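Local coordinates for protein chitinase A (Cycas revoluta, PDB 4MNK) that probably hydrolyses chitin as a class V, family 18 glycoside hydrolase, and here carries bound N-acetylglucosamine sugars, at residues His30-Phe35 and Gly114-Tyr119; Asp57-Val62 and Val69-Ser74; Phe35-Ala40 and Glu44-Pro49. All coordinates share one frame; numbering follows the deposited sequence.

Contact 1 (His30-Phe35 and Gly114-Tyr119). With NAG (2-acetamido-2-deoxy-beta-D-glucopyranose), chain B.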
loop_
_atom_site.group_PDB
_atom_site.type_symbol
_atom_site.label_atom_id
_atom_site.label_comp_id
_atom_site.label_asym_id
_atom_site.label_seq_id
_atom_site.Cartn_x
_atom_site.Cartn_y
_atom_site.Cartn_z
ATOM N N HIS A 30 -3.487 9.472 8.616
ATOM C CA HIS A 30 -2.056 9.209 8.434
ATOM C C HIS A 30 -1.685 9.275 6.965
ATOM O O HIS A 30 -2.381 8.711 6.113
ATOM C CB HIS A 30 -1.668 7.844 9.011
ATOM C CG HIS A 30 -1.897 7.729 10.486
ATOM N ND1 HIS A 30 -3.148 7.532 11.030
ATOM C CD2 HIS A 30 -1.039 7.815 11.529
ATOM C CE1 HIS A 30 -3.049 7.487 12.347
ATOM N NE2 HIS A 30 -1.780 7.656 12.676
ATOM N N LEU A 31 -0.592 9.975 6.673
ATOM C CA LEU A 31 -0.087 10.090 5.310
ATOM C C LEU A 31 1.359 9.630 5.252
ATOM O O LEU A 31 2.182 10.028 6.079
ATOM C CB LEU A 31 -0.227 11.522 4.795
ATOM C CG LEU A 31 -1.656 11.962 4.477
ATOM C CD1 LEU A 31 -1.731 13.476 4.371
ATOM C CD2 LEU A 31 -2.168 11.288 3.205
ATOM N N TYR A 32 1.651 8.779 4.275
ATOM C CA TYR A 32 2.973 8.199 4.116
ATOM C C TYR A 32 3.725 8.857 2.969
ATOM O O TYR A 32 3.154 9.125 1.905
ATOM C CB TYR A 32 2.870 6.709 3.809
ATOM C CG TYR A 32 2.485 5.779 4.943
ATOM C CD1 TYR A 32 1.328 5.978 5.703
ATOM C CD2 TYR A 32 3.252 4.653 5.208
ATOM C CE1 TYR A 32 0.979 5.089 6.722
ATOM C CE2 TYR A 32 2.901 3.762 6.207
ATOM C CZ TYR A 32 1.772 3.982 6.958
ATOM O OH TYR A 32 1.441 3.082 7.942
ATOM N N TYR A 33 5.013 9.095 3.200
ATOM C CA TYR A 33 5.955 9.495 2.163
ATOM C C TYR A 33 6.621 8.228 1.631
ATOM O O TYR A 33 7.228 7.479 2.397
ATOM C CB TYR A 33 6.999 10.434 2.768
ATOM C CG TYR A 33 8.011 11.013 1.803
ATOM C CD1 TYR A 33 7.935 12.346 1.415
ATOM C CD2 TYR A 33 9.062 10.240 1.302
ATOM C CE1 TYR A 33 8.861 12.895 0.542
ATOM C CE2 TYR A 33 9.995 10.784 0.418
ATOM C CZ TYR A 33 9.885 12.114 0.049
ATOM O OH TYR A 33 10.802 12.673 -0.818
ATOM N N ALA A 34 6.509 7.995 0.325
ATOM C CA ALA A 34 7.076 6.806 -0.322
ATOM C C ALA A 34 8.061 7.234 -1.418
ATOM O O ALA A 34 7.652 7.923 -2.348
ATOM C CB ALA A 34 5.953 5.955 -0.916
ATOM N N PHE A 35 9.344 6.862 -1.353
ATOM C CA PHE A 35 9.961 5.995 -0.351
ATOM C C PHE A 35 11.353 6.521 -0.009
ATOM O O PHE A 35 12.031 7.125 -0.851
ATOM C CB PHE A 35 10.173 4.581 -0.910
ATOM C CG PHE A 35 8.910 3.842 -1.245
ATOM C CD1 PHE A 35 8.210 3.155 -0.260
ATOM C CD2 PHE A 35 8.447 3.792 -2.558
ATOM C CE1 PHE A 35 7.044 2.456 -0.567
ATOM C CE2 PHE A 35 7.288 3.090 -2.879
ATOM C CZ PHE A 35 6.582 2.424 -1.883
ATOM N N GLY A 114 6.472 8.282 12.299
ATOM C CA GLY A 114 6.661 6.847 12.235
ATOM C C GLY A 114 7.425 6.371 11.026
ATOM O O GLY A 114 7.753 7.153 10.127
ATOM N N LEU A 115 7.694 5.068 11.034
ATOM C CA LEU A 115 8.428 4.366 9.997
ATOM C C LEU A 115 7.578 3.242 9.449
ATOM O O LEU A 115 6.810 2.610 10.181
ATOM C CB LEU A 115 9.705 3.755 10.578
ATOM C CG LEU A 115 10.824 4.711 10.987
ATOM C CD1 LEU A 115 11.870 3.988 11.822
ATOM C CD2 LEU A 115 11.454 5.360 9.761
ATOM N N ASP A 116 7.739 2.984 8.157
ATOM C CA ASP A 116 7.094 1.864 7.503
ATOM C C ASP A 116 8.134 1.100 6.702
ATOM O O ASP A 116 9.041 1.703 6.123
ATOM C CB ASP A 116 5.976 2.362 6.587
ATOM C CG ASP A 116 5.301 1.242 5.816
ATOM O OD1 ASP A 116 4.500 0.493 6.415
ATOM O OD2 ASP A 116 5.562 1.119 4.601
ATOM N N LEU A 117 8.002 -0.223 6.679
ATOM C CA LEU A 117 8.854 -1.066 5.849
ATOM C C LEU A 117 8.033 -1.662 4.718
ATOM O O LEU A 117 7.010 -2.304 4.965
ATOM C CB LEU A 117 9.485 -2.185 6.682
ATOM C CG LEU A 117 10.229 -1.768 7.953
ATOM C CD1 LEU A 117 10.725 -2.995 8.697
ATOM C CD2 LEU A 117 11.385 -0.830 7.638
ATOM N N ASP A 118 8.470 -1.433 3.483
ATOM C CA ASP A 118 7.828 -2.035 2.322
ATOM C C ASP A 118 8.800 -3.004 1.658
ATOM O O ASP A 118 9.636 -2.612 0.840
ATOM C CB ASP A 118 7.338 -0.957 1.345
ATOM C CG ASP A 118 6.494 -1.526 0.212
ATOM O OD1 ASP A 118 6.024 -0.735 -0.633
ATOM O OD2 ASP A 118 6.300 -2.760 0.155
ATOM N N TYR A 119 8.667 -4.273 2.041
ATOM C CA TYR A 119 9.549 -5.355 1.626
ATOM C C TYR A 119 8.707 -6.434 0.956
ATOM O O TYR A 119 7.899 -7.103 1.606
ATOM C CB TYR A 119 10.268 -5.908 2.861
ATOM C CG TYR A 119 11.208 -7.085 2.655
ATOM C CD1 TYR A 119 11.645 -7.821 3.751
ATOM C CD2 TYR A 119 11.663 -7.462 1.385
ATOM C CE1 TYR A 119 12.513 -8.890 3.604
ATOM C CE2 TYR A 119 12.529 -8.546 1.225
ATOM C CZ TYR A 119 12.947 -9.252 2.342
ATOM O OH TYR A 119 13.806 -10.317 2.207
HETATM C C1 NAG B . 2.620 -2.384 -4.456
HETATM C C2 NAG B . 3.638 -1.351 -3.953
HETATM C C3 NAG B . 3.602 -0.070 -4.790
HETATM C C4 NAG B . 3.512 -0.330 -6.297
HETATM C C5 NAG B . 2.438 -1.384 -6.590
HETATM C C6 NAG B . 2.305 -1.720 -8.076
HETATM C C7 NAG B . 2.311 -0.597 -1.979
HETATM C C8 NAG B . 2.368 -0.297 -0.509
HETATM N N2 NAG B . 3.454 -1.013 -2.542
HETATM O O1 NAG B . 2.842 -3.619 -3.814
HETATM O O3 NAG B . 4.733 0.723 -4.493
HETATM O O4 NAG B . 3.186 0.886 -6.935
HETATM O O5 NAG B . 2.732 -2.558 -5.859
HETATM O O6 NAG B . 3.510 -2.260 -8.573
HETATM O O7 NAG B . 1.247 -0.457 -2.585
#

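Contact 2 (Asp57-Val62 and Val69-Ser74)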
loop_
_atom_site.group_PDB
_atom_site.type_symbol
_atom_site.label_atom_id
_atom_site.label_comp_id
_atom_site.label_asym_id
_atom_site.label_seq_id
_atom_site.Cartn_x
_atom_site.Cartn_y
_atom_site.Cartn_z
ATOM N N ASP A 57 9.621 19.167 3.867
ATOM C CA ASP A 57 8.431 20.004 3.768
ATOM C C ASP A 57 7.129 19.212 3.803
ATOM O O ASP A 57 6.069 19.779 4.056
ATOM C CB ASP A 57 8.473 20.857 2.496
ATOM C CG ASP A 57 9.489 21.986 2.564
ATOM O OD1 ASP A 57 10.095 22.219 3.635
ATOM O OD2 ASP A 57 9.672 22.653 1.525
ATOM N N PHE A 58 7.214 17.907 3.549
ATOM C CA PHE A 58 6.030 17.053 3.430
ATOM C C PHE A 58 5.082 17.189 4.619
ATOM O O PHE A 58 3.894 17.465 4.446
ATOM C CB PHE A 58 6.446 15.590 3.240
ATOM C CG PHE A 58 5.286 14.640 3.080
ATOM C CD1 PHE A 58 4.657 14.493 1.847
ATOM C CD2 PHE A 58 4.834 13.881 4.157
ATOM C CE1 PHE A 58 3.593 13.615 1.689
ATOM C CE2 PHE A 58 3.766 13.001 4.009
ATOM C CZ PHE A 58 3.146 12.865 2.771
ATOM N N THR A 59 5.606 16.987 5.826
ATOM C CA THR A 59 4.750 16.932 7.010
ATOM C C THR A 59 4.134 18.293 7.376
ATOM O O THR A 59 2.914 18.376 7.534
ATOM C CB THR A 59 5.447 16.227 8.199
ATOM O OG1 THR A 59 5.828 14.904 7.797
ATOM C CG2 THR A 59 4.520 16.139 9.401
ATOM N N PRO A 60 4.953 19.366 7.477
ATOM C CA PRO A 60 4.340 20.681 7.700
ATOM C C PRO A 60 3.303 21.049 6.632
ATOM O O PRO A 60 2.275 21.640 6.957
ATOM C CB PRO A 60 5.533 21.643 7.656
ATOM C CG PRO A 60 6.695 20.806 8.051
ATOM C CD PRO A 60 6.428 19.449 7.479
ATOM N N THR A 61 3.557 20.676 5.378
ATOM C CA THR A 61 2.625 20.986 4.296
ATOM C C THR A 61 1.279 20.285 4.470
ATOM O O THR A 61 0.233 20.938 4.443
ATOM C CB THR A 61 3.219 20.666 2.909
ATOM O OG1 THR A 61 4.273 21.590 2.631
ATOM C CG2 THR A 61 2.166 20.783 1.809
ATOM N N VAL A 62 1.293 18.968 4.656
ATOM C CA VAL A 62 0.026 18.242 4.747
ATOM C C VAL A 62 -0.744 18.601 6.020
ATOM O O VAL A 62 -1.968 18.624 6.018
ATOM C CB VAL A 62 0.179 16.701 4.582
ATOM C CG1 VAL A 62 0.810 16.367 3.232
ATOM C CG2 VAL A 62 0.957 16.074 5.742
ATOM N N VAL A 69 -3.524 15.394 11.395
ATOM C CA VAL A 69 -2.948 14.321 10.577
ATOM C C VAL A 69 -1.506 14.021 11.002
ATOM O O VAL A 69 -0.757 14.926 11.372
ATOM C CB VAL A 69 -3.068 14.611 9.043
ATOM C CG1 VAL A 69 -1.964 15.548 8.543
ATOM C CG2 VAL A 69 -3.065 13.312 8.245
ATOM N N LYS A 70 -1.150 12.740 10.987
ATOM C CA LYS A 70 0.211 12.307 11.291
ATOM C C LYS A 70 0.850 11.722 10.041
ATOM O O LYS A 70 0.154 11.388 9.082
ATOM C CB LYS A 70 0.214 11.282 12.425
ATOM C CG LYS A 70 -0.249 11.838 13.760
ATOM C CD LYS A 70 -0.090 10.813 14.870
ATOM C CE LYS A 70 -0.707 11.302 16.174
ATOM N NZ LYS A 70 -0.034 12.517 16.710
ATOM N N THR A 71 2.174 11.613 10.045
ATOM C CA THR A 71 2.892 11.125 8.874
ATOM C C THR A 71 3.871 10.014 9.219
ATOM O O THR A 71 4.362 9.918 10.348
ATOM C CB THR A 71 3.656 12.251 8.159
ATOM O OG1 THR A 71 4.626 12.797 9.058
ATOM C CG2 THR A 71 2.705 13.343 7.678
ATOM N N LEU A 72 4.135 9.167 8.232
ATOM C CA LEU A 72 5.153 8.134 8.334
ATOM C C LEU A 72 5.979 8.159 7.065
ATOM O O LEU A 72 5.502 8.574 6.007
ATOM C CB LEU A 72 4.529 6.745 8.523
ATOM C CG LEU A 72 3.786 6.443 9.836
ATOM C CD1 LEU A 72 2.337 6.930 9.816
ATOM C CD2 LEU A 72 3.836 4.954 10.156
ATOM N N ILE A 73 7.229 7.736 7.173
ATOM C CA ILE A 73 8.067 7.583 5.993
ATOM C C ILE A 73 8.288 6.095 5.728
ATOM O O ILE A 73 8.678 5.341 6.624
ATOM C CB ILE A 73 9.384 8.408 6.092
ATOM C CG1 ILE A 73 10.204 8.287 4.801
ATOM C CG2 ILE A 73 10.187 8.043 7.344
ATOM C CD1 ILE A 73 11.215 9.401 4.609
ATOM N N SER A 74 7.976 5.677 4.504
ATOM C CA SER A 74 8.097 4.282 4.103
ATOM C C SER A 74 9.451 4.020 3.457
ATOM O O SER A 74 9.901 4.782 2.598
ATOM C CB SER A 74 6.957 3.897 3.153
ATOM O OG SER A 74 7.021 2.527 2.800
#

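Contact 3 (Phe35-Ala40 and Glu44-Pro49)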
loop_
_atom_site.group_PDB
_atom_site.type_symbol
_atom_site.label_atom_id
_atom_site.label_comp_id
_atom_site.label_asym_id
_atom_site.label_seq_id
_atom_site.Cartn_x
_atom_site.Cartn_y
_atom_site.Cartn_z
ATOM N N PHE A 35 9.344 6.862 -1.353
ATOM C CA PHE A 35 9.961 5.995 -0.351
ATOM C C PHE A 35 11.353 6.521 -0.009
ATOM O O PHE A 35 12.031 7.125 -0.851
ATOM C CB PHE A 35 10.173 4.581 -0.910
ATOM C CG PHE A 35 8.910 3.842 -1.245
ATOM C CD1 PHE A 35 8.210 3.155 -0.260
ATOM C CD2 PHE A 35 8.447 3.792 -2.558
ATOM C CE1 PHE A 35 7.044 2.456 -0.567
ATOM C CE2 PHE A 35 7.288 3.090 -2.879
ATOM C CZ PHE A 35 6.582 2.424 -1.883
ATOM N N ALA A 36 11.794 6.259 1.217
ATOM C CA ALA A 36 13.211 6.347 1.541
ATOM C C ALA A 36 13.893 5.099 0.981
ATOM O O ALA A 36 13.260 4.043 0.849
ATOM C CB ALA A 36 13.405 6.438 3.036
ATOM N N GLU A 37 15.177 5.225 0.656
ATOM C CA GLU A 37 15.945 4.126 0.074
ATOM C C GLU A 37 16.851 3.464 1.111
ATOM O O GLU A 37 17.256 4.096 2.091
ATOM C CB GLU A 37 16.759 4.614 -1.130
ATOM C CG GLU A 37 17.870 5.583 -0.782
ATOM C CD GLU A 37 18.560 6.150 -2.009
ATOM O OE1 GLU A 37 19.787 6.367 -1.952
ATOM O OE2 GLU A 37 17.877 6.375 -3.031
ATOM N N LEU A 38 17.157 2.187 0.889
ATOM C CA LEU A 38 17.984 1.409 1.815
ATOM C C LEU A 38 19.449 1.824 1.790
ATOM O O LEU A 38 20.133 1.735 2.808
ATOM C CB LEU A 38 17.843 -0.090 1.535
ATOM C CG LEU A 38 16.615 -0.778 2.147
ATOM C CD1 LEU A 38 15.323 -0.408 1.425
ATOM C CD2 LEU A 38 16.793 -2.287 2.163
ATOM N N ASN A 39 19.918 2.283 0.629
ATOM C CA ASN A 39 21.286 2.786 0.471
ATOM C C ASN A 39 22.353 1.742 0.835
ATOM O O ASN A 39 23.215 1.976 1.689
ATOM C CB ASN A 39 21.470 4.096 1.262
ATOM C CG ASN A 39 22.810 4.773 1.000
ATOM O OD1 ASN A 39 23.415 4.608 -0.061
ATOM N ND2 ASN A 39 23.275 5.545 1.975
ATOM N N ALA A 40 22.272 0.581 0.186
ATOM C CA ALA A 40 23.336 -0.420 0.246
ATOM C C ALA A 40 24.623 0.185 -0.326
ATOM O O ALA A 40 24.550 1.020 -1.230
ATOM C CB ALA A 40 22.935 -1.655 -0.545
ATOM N N GLU A 44 22.806 3.164 5.460
ATOM C CA GLU A 44 22.454 4.427 6.084
ATOM C C GLU A 44 21.249 4.948 5.312
ATOM O O GLU A 44 21.381 5.595 4.268
ATOM C CB GLU A 44 23.628 5.412 6.048
ATOM C CG GLU A 44 24.936 4.881 6.651
ATOM C CD GLU A 44 24.892 4.692 8.159
ATOM O OE1 GLU A 44 24.098 5.379 8.837
ATOM O OE2 GLU A 44 25.672 3.858 8.669
ATOM N N VAL A 45 20.068 4.614 5.826
ATOM C CA VAL A 45 18.795 4.905 5.169
ATOM C C VAL A 45 18.635 6.408 4.945
ATOM O O VAL A 45 19.000 7.214 5.800
ATOM C CB VAL A 45 17.614 4.318 5.981
ATOM C CG1 VAL A 45 16.267 4.673 5.362
ATOM C CG2 VAL A 45 17.752 2.813 6.079
ATOM N N ARG A 46 18.106 6.771 3.779
ATOM C CA ARG A 46 18.004 8.171 3.369
ATOM C C ARG A 46 16.906 8.340 2.321
ATOM O O ARG A 46 16.534 7.382 1.648
ATOM C CB ARG A 46 19.343 8.632 2.778
ATOM C CG ARG A 46 19.742 7.880 1.515
ATOM C CD ARG A 46 21.085 8.318 0.982
ATOM N NE ARG A 46 21.328 7.753 -0.340
ATOM C CZ ARG A 46 22.461 7.887 -1.023
ATOM N NH1 ARG A 46 22.573 7.336 -2.223
ATOM N NH2 ARG A 46 23.477 8.570 -0.511
ATOM N N VAL A 47 16.395 9.557 2.160
ATOM C CA VAL A 47 15.592 9.829 0.971
ATOM C C VAL A 47 16.558 9.973 -0.205
ATOM O O VAL A 47 17.724 10.334 0.002
ATOM C CB VAL A 47 14.665 11.065 1.106
ATOM C CG1 VAL A 47 13.585 10.805 2.140
ATOM C CG2 VAL A 47 15.452 12.322 1.441
ATOM N N PRO A 48 16.101 9.652 -1.431
ATOM C CA PRO A 48 16.972 9.831 -2.587
ATOM C C PRO A 48 17.635 11.213 -2.560
ATOM O O PRO A 48 16.935 12.223 -2.443
ATOM C CB PRO A 48 16.004 9.709 -3.763
ATOM C CG PRO A 48 14.957 8.760 -3.273
ATOM C CD PRO A 48 14.809 9.038 -1.802
ATOM N N PRO A 49 18.984 11.264 -2.612
ATOM C CA PRO A 49 19.666 12.559 -2.627
ATOM C C PRO A 49 19.081 13.494 -3.683
ATOM O O PRO A 49 18.786 13.069 -4.802
ATOM C CB PRO A 49 21.111 12.181 -2.948
ATOM C CG PRO A 49 21.267 10.851 -2.308
ATOM C CD PRO A 49 19.949 10.149 -2.536
#

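Contact 1 (His30-Phe35 and Gly114-Tyr119)
Asp118 OD1 accepts a hydrogen bond from the acetamido nitrogen of the bound sugar, NAG N2 to Asp118 OD1 being 3.2 Å with an N-H...O angle of 166°. The same oxygen rests against the ring of Phe35, Asp118 OD1 lying 3.4 Å from Phe35 CE1. Ring and carboxylate planes stand 51° apart. The rim of this phenyl group also faces the sugar: NAG O3 lies near the ring plane, 3.6 Å from Phe35 CZ. On one face the ring carries the methyl of Ala34, with Ala34 CB 3.4 Å above the centre of the Phe35 ring, a fit that accompanies the cis peptide between the two residues. Asp118 CG is anti to the backbone N (chi1 -172°), which carries OD1 out to the sugar, while Asp118 OD2 lies close to Glu120 OE2. Tyr192 OH adds a further hydrogen bond to the NAG.

Deeper in the barrel, Tyr32 meets Asp116. The tyrosine offers its edge, Tyr32 CE2 lying 3.4 Å from Asp116 CB, and ring and carboxylate are turned nearly perpendicular. This is van der Waals contact; the polar ends are satisfied by others. Thr157 OG1 bonds to both Asp116 OD1 and Tyr32 OH, Ser74 OG bonds to Asp116 OD2, and Asn188 ND2 bonds to Tyr32 OH.

Strand 70-77 runs between the two strands, so Tyr32 CA and Asp116 CA are 8.3 Å apart and no hydrogen bond links the segments directly. Asp116, Asp118 and Glu120 fit the DxDxE signature of family 18. In that family the 2-acetamido group of the substrate sugar at the cleavage site takes part in catalysis, and the nearly straight N2 bond, with Phe35 beside it, is consistent with Asp118 orienting such a group.

Contact 2 (Asp57-Val62 and Val69-Ser74)
Val69 enters the contact just ahead of the strand, its CG1 lying 4.0 Å from Val62 O and 4.1 Å from Val62 CG2 where the two side chains cross at about a right angle. With chi1 at 82°, this methyl sits between the backbone N and the carbonyl carbon of Val69 and reaches the helix. Lys70, the first residue of the strand, points away from the helix.

Thr71 is the centre of the interface and uses both its branches. Its hydroxyl meets that of Thr59, Thr71 OG1 to Thr59 OG1 at 2.7 Å, a short bond in which either oxygen could be the donor. Its methyl, Thr71 CG2, fits among apolar groups of the helix: Val62 CG2 is 3.8 Å away, and Phe58 CE2 approaches Thr71 CG2 at the same 3.8 Å from an oblique direction. With chi1 at -58° the hydroxyl of Thr59 lies beside its own N, and Thr59 CG2, trans to that N, also comes against Thr71, 3.4 Å from Thr71 OG1. A valine in place of Thr59 would probably keep much of this packing but leave the buried Thr71 hydroxyl without its partner. Val62 CG1, meanwhile, lies over one face of the Phe58 ring, offset toward its rim, which ties the helical residues to each other.

Leu72 points away from the helix and packs on Leu155 and Thr157 of another strand, while Ile73 touches Leu115. The short axes of helix 57-62 and strand 70-74 approach to 8.8 Å and run nearly antiparallel, at 158°. Because strands 30-36 and 70-77 are parallel neighbours linked through helix 52-63, they form a beta-alpha-beta crossover, here with the returning strand packed beneath its helix, the repeating construction of the TIM barrel.

Contact 3 (Phe35-Ala40 and Glu44-Pro49)
Arg46 and Glu37 form a salt bridge in the conformer of Glu37 described here, one of two modelled. Both nitrogen contacts end on one oxygen: Arg46 NE reaches Glu37 OE1 at 2.6 Å, and Arg46 NH1 reaches Glu37 OE1 at 3.0 Å with a more bent geometry. OE1 lies in the guanidinium plane, although the carboxylate is turned 45° from it. The guanidinium is sandwiched. Asn39 OD1 sits over one face, 3.5 Å from Arg46 CZ, with the amide stacked on it, its plane almost parallel to that of the guanidinium, and Pro49 CG lies 3.4 Å above the opposite face of Arg46. These neighbours would restrain rotation of the group.

The amide is itself positioned: Asn39 ND2 donates to Glu44 O at 3.0 Å, nearly straight at 166°. A trans chi1 (-172°) swings the amide of Asn39 across the arginine.

Behind the side chains, two backbone bonds fix the register. Glu37 N donates to Arg46 O at 2.7 Å, and Arg46 N returns a longer bond to Glu37 O at 3.3 Å, making a single antiparallel hydrogen-bonded pair. Ala36 CB and Val45 CG1, 4.1 Å apart, belong to the apolar side. Farther out, Ala36 and Val47 rest on Ile73, Val45 packs on Phe99 of helix 93-110, and Val45 N is hydrogen-bonded to Ser102 OG.

Strand 30-36 runs on into a short hairpin-like excursion, with one antiparallel bridge, before helix 52-63: a beta-to-alpha loop leaving the barrel beside the sugar-contacting Phe35.

Contacts 1 and 2 are buried, whereas contact 3 is partly exposed and lies farthest from the chain centre. Contacts 1 and 3 share Phe35 of strand 30-36, and contact 2 uses its neighbour 70-77, which also separates the two strands of contact 1. Contact 1 lies inside the barrel and looks onto the sugar, contact 2 fastens a helix to its outside, and contact 3 shapes the loop leaving strand 30-36. Ser74 joins them through probable backbone hydrogen bonds, from its N to Tyr33 O and from Ala36 N to its O. Their chemistry follows position: a ligand-binding carboxylate and ring edges within, methyls around one hydroxyl pair outside, and a salt bridge with backbone bonds in the loop.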